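Local coordinates for protein triacylglycerol lipase (Yarrowia lipolytica, PDB 3O0D) that probably hydrolyses the ester bonds of triacylglycerols, as a secreted, N-glycosylated lipase of the alpha/beta-hydrolase fold, at residues A[108-114]-A[133-137]; A[228-234]-A[276-282]. All blocks are in the same frame, centred on the assembly; numbering follows the deposited sequence. Where two conformers were deposited one is given.

Interaction 1 of 2, residues A[108-114]-A[133-137]. With NAG (2-acetamido-2-deoxy-beta-D-glucopyranose), chain I; NAG (2-acetamido-2-deoxy-beta-D-glucopyranose), chain H.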
loop_
_atom_site.group_PDB
_atom_site.type_symbol
_atom_site.label_atom_id
_atom_site.label_comp_id
_atom_site.label_asym_id
_atom_site.label_seq_id
_atom_site.Cartn_x
_atom_site.Cartn_y
_atom_site.Cartn_z
ATOM N N PHE A 108 -17.772 -2.767 1.076
ATOM C CA PHE A 108 -16.688 -3.133 2.017
ATOM C C PHE A 108 -17.202 -3.678 3.347
ATOM O O PHE A 108 -16.473 -4.385 4.043
ATOM C CB PHE A 108 -15.682 -1.960 2.281
ATOM C CG PHE A 108 -14.407 -2.383 2.983
ATOM C CD1 PHE A 108 -13.723 -3.524 2.609
ATOM C CD2 PHE A 108 -13.865 -1.616 4.033
ATOM C CE1 PHE A 108 -12.546 -3.930 3.287
ATOM C CE2 PHE A 108 -12.713 -2.016 4.674
ATOM C CZ PHE A 108 -12.062 -3.160 4.324
ATOM N N ASP A 109 -18.479 -3.399 3.697
ATOM C CA ASP A 109 -18.979 -3.964 4.945
ATOM C C ASP A 109 -19.182 -5.495 4.897
ATOM O O ASP A 109 -19.384 -6.150 5.934
ATOM C CB ASP A 109 -20.212 -3.196 5.503
ATOM C CG ASP A 109 -21.443 -3.313 4.610
ATOM O OD1 ASP A 109 -21.560 -4.337 3.898
ATOM O OD2 ASP A 109 -22.304 -2.369 4.627
ATOM N N LEU A 110 -19.051 -6.098 3.732
ATOM C CA LEU A 110 -19.020 -7.548 3.670
ATOM C C LEU A 110 -17.691 -8.139 4.089
ATOM O O LEU A 110 -17.594 -9.339 4.293
ATOM C CB LEU A 110 -19.477 -8.042 2.282
ATOM C CG LEU A 110 -20.939 -7.620 1.966
ATOM C CD1 LEU A 110 -21.230 -7.861 0.484
ATOM C CD2 LEU A 110 -21.997 -8.321 2.869
ATOM N N ALA A 111 -16.652 -7.293 4.245
ATOM C CA ALA A 111 -15.299 -7.802 4.544
ATOM C C ALA A 111 -15.145 -8.103 6.027
ATOM O O ALA A 111 -15.886 -7.541 6.856
ATOM C CB ALA A 111 -14.283 -6.753 4.144
ATOM N N ALA A 112 -14.177 -8.942 6.370
ATOM C CA ALA A 112 -13.950 -9.356 7.766
ATOM C C ALA A 112 -13.736 -8.134 8.699
ATOM O O ALA A 112 -13.024 -7.154 8.350
ATOM C CB ALA A 112 -12.763 -10.267 7.882
ATOM N N ASN A 113 -14.345 -8.225 9.901
ATOM C CA ASN A 113 -14.184 -7.171 10.914
ATOM C C ASN A 113 -14.783 -5.815 10.623
ATOM O O ASN A 113 -14.620 -4.870 11.421
ATOM C CB ASN A 113 -12.666 -7.017 11.322
ATOM C CG ASN A 113 -12.496 -6.962 12.816
ATOM O OD1 ASN A 113 -13.330 -7.541 13.553
ATOM N ND2 ASN A 113 -11.440 -6.251 13.303
ATOM N N ILE A 114 -15.467 -5.664 9.497
ATOM C CA ILE A 114 -16.143 -4.437 9.205
ATOM C C ILE A 114 -17.631 -4.525 9.543
ATOM O O ILE A 114 -18.374 -5.232 8.879
ATOM C CB ILE A 114 -16.015 -4.052 7.742
ATOM C CG1 ILE A 114 -14.551 -4.167 7.279
ATOM C CG2 ILE A 114 -16.598 -2.716 7.496
ATOM C CD1 ILE A 114 -13.525 -3.274 8.049
ATOM N N TYR A 133 -7.732 -8.413 1.051
ATOM C CA TYR A 133 -7.922 -7.850 2.459
ATOM C C TYR A 133 -8.396 -9.024 3.349
ATOM O O TYR A 133 -7.851 -9.305 4.386
ATOM C CB TYR A 133 -8.904 -6.696 2.515
ATOM C CG TYR A 133 -9.339 -6.608 3.967
ATOM C CD1 TYR A 133 -8.500 -6.061 4.900
ATOM C CD2 TYR A 133 -10.637 -7.024 4.358
ATOM C CE1 TYR A 133 -8.874 -6.013 6.306
ATOM C CE2 TYR A 133 -11.007 -6.973 5.723
ATOM C CZ TYR A 133 -10.149 -6.467 6.662
ATOM O OH TYR A 133 -10.541 -6.402 7.997
ATOM N N ASN A 134 -9.387 -9.778 2.889
ATOM C CA ASN A 134 -9.844 -10.853 3.738
ATOM C C ASN A 134 -8.868 -11.889 4.012
ATOM O O ASN A 134 -8.831 -12.449 5.108
ATOM C CB ASN A 134 -11.148 -11.472 3.113
ATOM C CG ASN A 134 -12.345 -11.236 3.934
ATOM O OD1 ASN A 134 -12.673 -10.120 4.340
ATOM N ND2 ASN A 134 -13.096 -12.352 4.126
ATOM N N ASN A 135 -8.103 -12.248 2.988
ATOM C CA ASN A 135 -7.116 -13.235 3.097
ATOM C C ASN A 135 -6.000 -12.768 4.036
ATOM O O ASN A 135 -5.379 -13.556 4.706
ATOM C CB ASN A 135 -6.576 -13.650 1.677
ATOM C CG ASN A 135 -5.774 -14.856 1.718
ATOM O OD1 ASN A 135 -6.223 -15.985 2.226
ATOM N ND2 ASN A 135 -4.601 -14.787 1.175
ATOM N N THR A 136 -5.746 -11.489 4.058
ATOM C CA THR A 136 -4.754 -10.991 5.068
ATOM C C THR A 136 -5.345 -11.156 6.519
ATOM O O THR A 136 -4.703 -11.764 7.357
ATOM C CB THR A 136 -4.426 -9.506 4.878
ATOM O OG1 THR A 136 -4.127 -9.215 3.530
ATOM C CG2 THR A 136 -3.151 -9.115 5.763
ATOM N N TYR A 137 -6.569 -10.722 6.698
ATOM C CA TYR A 137 -7.235 -10.772 8.017
ATOM C C TYR A 137 -7.281 -12.231 8.537
ATOM O O TYR A 137 -6.884 -12.573 9.684
ATOM C CB TYR A 137 -8.593 -10.122 7.929
ATOM C CG TYR A 137 -9.235 -10.024 9.300
ATOM C CD1 TYR A 137 -9.094 -8.880 10.085
ATOM C CD2 TYR A 137 -9.890 -11.111 9.820
ATOM C CE1 TYR A 137 -9.635 -8.824 11.376
ATOM C CE2 TYR A 137 -10.420 -11.081 11.106
ATOM C CZ TYR A 137 -10.291 -9.928 11.869
ATOM O OH TYR A 137 -10.865 -9.921 13.133
HETATM C C1 NAG I . -14.296 -12.339 4.942
HETATM C C2 NAG I . -15.546 -12.763 4.181
HETATM C C3 NAG I . -16.634 -13.044 5.213
HETATM C C4 NAG I . -16.207 -13.970 6.352
HETATM C C5 NAG I . -14.901 -13.484 6.978
HETATM C C6 NAG I . -14.195 -14.470 7.899
HETATM C C7 NAG I . -15.803 -11.860 1.944
HETATM C C8 NAG I . -16.324 -10.813 1.039
HETATM N N2 NAG I . -16.018 -11.749 3.270
HETATM O O3 NAG I . -17.823 -13.540 4.575
HETATM O O4 NAG I . -17.249 -13.871 7.314
HETATM O O5 NAG I . -13.937 -13.254 5.949
HETATM O O6 NAG I . -13.382 -13.690 8.749
HETATM O O7 NAG I . -15.190 -12.800 1.472
HETATM C C1 NAG H . -11.280 -6.235 14.746
HETATM C C2 NAG H . -9.850 -5.740 15.062
HETATM C C3 NAG H . -9.740 -5.539 16.568
HETATM C C4 NAG H . -10.841 -4.604 17.079
HETATM C C5 NAG H . -12.153 -5.253 16.708
HETATM C C6 NAG H . -13.434 -4.605 17.268
HETATM C C7 NAG H . -8.073 -6.541 13.563
HETATM C C8 NAG H . -7.012 -7.569 13.298
HETATM N N2 NAG H . -8.808 -6.693 14.671
HETATM O O3 NAG H . -8.431 -5.008 16.850
HETATM O O4 NAG H . -10.784 -4.559 18.508
HETATM O O5 NAG H . -12.195 -5.312 15.266
HETATM O O6 NAG H . -13.329 -3.240 17.081
HETATM O O7 NAG H . -8.276 -5.625 12.785
#
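A turn packed against a helix by two polar grips and an aromatic pair joins Ala112 to Tyr133 and Asn134: the loop 108-114, after strand 105-107, rests on residues 133-137 of helix 127-150. Ala112 is held at both ends. Its N donates to Asn134 OD1 (2.8 Å, nearly straight), in the carbonyl plane and on a lone pair. Its O receives Tyr133 OH at 2.6 Å; this oxygen lies at the tyrosine ring's edge, whereas the hydroxyl stands 36° above the Ala112 carbonyl plane. Phe108 turns an edge to one face of Tyr133 in a T-shaped stack (centroids 5.4 Å apart, planes at 68°), and Ala111 CB sits 3.6 Å from Tyr133 CE2. With CG anti to the backbone N (chi1 160°), Tyr133 carries its ring from the helix to both the turn and Phe108. A phenylalanine in its place would probably keep the stack but leave the carbonyl O of buried Ala112 without this donor. Residues 111-114 form a type II turn with Asn113 at positive phi, set within the long crossover between the neighbouring parallel strands 80-87 and 155-161 of the alpha/beta-hydrolase sheet; Tyr133 also touches Leu170 of helix 163-177. Both segments are N-glycosylated. The sugar on Asn134, whose sequon ends at Thr136, folds back so that its acetamido N2 donates to Leu110 O at 3.1 Å; the Asn134 amide carries its glycan on ND2 and binds the turn through OD1. Ala112 CB meets Tyr137 CD2 at 3.6 Å. The sugar on Asn113 brings its acetyl methyl C8 to within 3.5 Å of Tyr137 CE1.

Interaction 2 of 2, residues A[228-234]-A[276-282]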
loop_
_atom_site.group_PDB
_atom_site.type_symbol
_atom_site.label_atom_id
_atom_site.label_comp_id
_atom_site.label_asym_id
_atom_site.label_seq_id
_atom_site.Cartn_x
_atom_site.Cartn_y
_atom_site.Cartn_z
ATOM N N ARG A 228 6.516 7.300 -11.899
ATOM C CA ARG A 228 6.378 7.589 -13.338
ATOM C C ARG A 228 6.525 6.297 -14.131
ATOM O O ARG A 228 7.439 5.480 -13.957
ATOM C CB ARG A 228 7.450 8.539 -13.811
ATOM C CG ARG A 228 7.143 8.801 -15.305
ATOM C CD ARG A 228 7.611 10.030 -15.881
ATOM N NE ARG A 228 7.179 11.296 -15.246
ATOM C CZ ARG A 228 6.032 11.898 -15.474
ATOM N NH1 ARG A 228 5.111 11.316 -16.244
ATOM N NH2 ARG A 228 5.813 13.062 -14.893
ATOM N N GLY A 229 5.523 6.124 -14.979
ATOM C CA GLY A 229 5.492 5.015 -15.929
ATOM C C GLY A 229 4.864 3.748 -15.413
ATOM O O GLY A 229 4.592 2.820 -16.165
ATOM N N ASP A 230 4.586 3.665 -14.110
ATOM C CA ASP A 230 3.934 2.483 -13.634
ATOM C C ASP A 230 2.383 2.563 -13.866
ATOM O O ASP A 230 1.713 3.465 -13.371
ATOM C CB ASP A 230 4.187 2.401 -12.108
ATOM C CG ASP A 230 3.582 1.159 -11.444
ATOM O OD1 ASP A 230 3.049 0.244 -12.142
ATOM O OD2 ASP A 230 3.712 1.017 -10.172
ATOM N N ILE A 231 1.830 1.619 -14.659
ATOM C CA ILE A 231 0.366 1.691 -14.898
ATOM C C ILE A 231 -0.432 1.084 -13.828
ATOM O O ILE A 231 -1.667 1.261 -13.824
ATOM C CB ILE A 231 -0.060 0.894 -16.228
ATOM C CG1 ILE A 231 0.334 -0.547 -16.088
ATOM C CG2 ILE A 231 0.660 1.531 -17.450
ATOM C CD1 ILE A 231 -0.253 -1.500 -17.284
ATOM N N VAL A 232 0.173 0.399 -12.903
ATOM C CA VAL A 232 -0.665 -0.292 -11.853
ATOM C C VAL A 232 -1.550 0.714 -11.108
ATOM O O VAL A 232 -2.731 0.461 -10.853
ATOM C CB VAL A 232 0.152 -1.225 -10.999
ATOM C CG1 VAL A 232 -0.718 -1.985 -9.889
ATOM C CG2 VAL A 232 0.807 -2.306 -11.967
ATOM N N PRO A 233 -0.970 1.847 -10.662
ATOM C CA PRO A 233 -1.810 2.869 -10.051
ATOM C C PRO A 233 -2.865 3.573 -10.933
ATOM O O PRO A 233 -3.619 4.452 -10.492
ATOM C CB PRO A 233 -0.749 3.893 -9.522
ATOM C CG PRO A 233 0.441 3.021 -9.238
ATOM C CD PRO A 233 0.470 2.156 -10.516
ATOM N N GLN A 234 -2.881 3.232 -12.241
ATOM C CA GLN A 234 -3.870 3.698 -13.151
ATOM C C GLN A 234 -4.986 2.686 -13.449
ATOM O O GLN A 234 -5.938 3.107 -14.139
ATOM C CB GLN A 234 -3.233 4.091 -14.507
ATOM C CG GLN A 234 -1.947 5.034 -14.309
ATOM C CD GLN A 234 -1.525 5.670 -15.640
ATOM O OE1 GLN A 234 -0.535 5.247 -16.209
ATOM N NE2 GLN A 234 -2.354 6.584 -16.161
ATOM N N GLY A 276 -0.711 11.475 -15.490
ATOM C CA GLY A 276 0.018 12.045 -16.646
ATOM C C GLY A 276 1.068 11.119 -17.322
ATOM O O GLY A 276 1.753 11.599 -18.304
ATOM N N ASN A 277 1.149 9.879 -16.872
ATOM C CA ASN A 277 2.101 8.869 -17.510
ATOM C C ASN A 277 1.822 8.894 -19.056
ATOM O O ASN A 277 0.635 8.891 -19.459
ATOM C CB ASN A 277 1.817 7.509 -17.038
ATOM C CG ASN A 277 2.492 7.203 -15.669
ATOM O OD1 ASN A 277 3.403 7.968 -15.240
ATOM N ND2 ASN A 277 2.025 6.177 -14.979
ATOM N N THR A 278 2.876 9.035 -19.837
ATOM C CA THR A 278 2.722 9.081 -21.318
ATOM C C THR A 278 2.732 7.656 -21.836
ATOM O O THR A 278 3.158 6.753 -21.224
ATOM C CB THR A 278 3.868 9.840 -22.037
ATOM O OG1 THR A 278 5.091 9.096 -21.896
ATOM C CG2 THR A 278 4.009 11.244 -21.487
ATOM N N LEU A 279 2.304 7.490 -23.098
ATOM C CA LEU A 279 2.300 6.117 -23.676
ATOM C C LEU A 279 3.664 5.488 -23.726
ATOM O O LEU A 279 3.803 4.317 -23.370
ATOM C CB LEU A 279 1.866 6.303 -25.173
ATOM C CG LEU A 279 1.678 4.938 -25.852
ATOM C CD1 LEU A 279 0.446 4.146 -25.358
ATOM C CD2 LEU A 279 1.519 5.217 -27.416
ATOM N N LEU A 280 4.716 6.212 -24.088
ATOM C CA LEU A 280 6.065 5.667 -24.094
ATOM C C LEU A 280 6.559 5.328 -22.669
ATOM O O LEU A 280 7.245 4.340 -22.471
ATOM C CB LEU A 280 7.046 6.633 -24.728
ATOM C CG LEU A 280 6.958 6.709 -26.267
ATOM C CD1 LEU A 280 5.566 6.625 -26.661
ATOM C CD2 LEU A 280 7.682 7.933 -26.876
ATOM N N GLN A 281 6.171 6.191 -21.719
ATOM C CA GLN A 281 6.512 5.907 -20.316
ATOM C C GLN A 281 5.893 4.641 -19.782
ATOM O O GLN A 281 6.516 4.005 -18.897
ATOM C CB GLN A 281 6.172 7.105 -19.394
ATOM C CG GLN A 281 7.095 8.254 -19.609
ATOM C CD GLN A 281 6.508 9.561 -19.123
ATOM O OE1 GLN A 281 5.414 9.576 -18.507
ATOM N NE2 GLN A 281 7.253 10.656 -19.312
ATOM N N GLN A 282 4.729 4.231 -20.313
ATOM C CA GLN A 282 3.931 3.091 -19.821
ATOM C C GLN A 282 4.351 1.751 -20.424
ATOM O O GLN A 282 3.817 0.701 -20.009
ATOM C CB GLN A 282 2.448 3.270 -20.061
ATOM C CG GLN A 282 1.785 4.530 -19.431
ATOM C CD GLN A 282 0.403 4.829 -20.011
ATOM O OE1 GLN A 282 0.169 4.645 -21.241
ATOM N NE2 GLN A 282 -0.542 5.269 -19.149
HETATM O O HOH W 1 4.288 0.763 -17.371
HETATM O O HOH W 2 -1.744 8.432 -18.496
#
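Asn277 and Gly229 meet at the tight part of this loop-to-loop contact, where the buried amide of Asn277 is inserted against the backbone of 228-234. Asn277 OD1 accepts from Gly229 N (2.8 Å), the donor standing well above the carbonyl plane, while ND2 donates to Gln234 OE1 at 3.0 Å, a bond that lies close to the asparagine's own amide plane. Gln234 OE1 also takes Gln282 NE2 (2.9 Å), and the two donors arrive from opposite faces of the glutamine amide, fixing its rotation. Gly229 CA comes within 3.3 Å of Gln281 O; with phi at 89° and a would-be CB running into that oxygen, the position suits glycine.

Toward solvent the contact is looser. Arg228, bent at chi3 (-57°), brings NH1 to Gln281 OE1 by a poorly aligned bond of 2.9 Å, its NE being engaged by Asp251 in a salt bridge. Thr278 N reaches the same OE1 from the opposite face, and Thr278 OG1 accepts from Gln281 N in an ST motif. A water bridges Gln234 NE2 and Asn277 O. Ile231 CG2 touches Gln282 CB at 3.6 Å, and Gln282 OE1 binds a diol probably left from crystallisation.

Between Gly229 and Ile231, Asp230 points away from 276-282 and closes an Asx turn on Val232 N; its OD2 bonds to His289 ND1 and Tyr292 OH, an arrangement consistent with the acid of a lipase Ser-His-Asp catalytic triad.

In the fold
Interaction 1 and interaction 2 lie on opposite sides of the chain's centre, about 30 Å apart between centres and about 14 Å between nearest atoms, so neither touches the other. They follow one another along the chain and involve different parts of the alpha/beta-hydrolase framework. Helix 127-150 of interaction 1 leads into strand 155-161, after which comes Ser162, the likely nucleophile on a GxSxG elbow. Interaction 2 follows strand 222-227 and contains the probable triad acid, while its segment 276-282 precedes helix 285-290, which carries His289. The glycans belong to interaction 1 alone; interaction 2 is the one next to the probable catalytic residues.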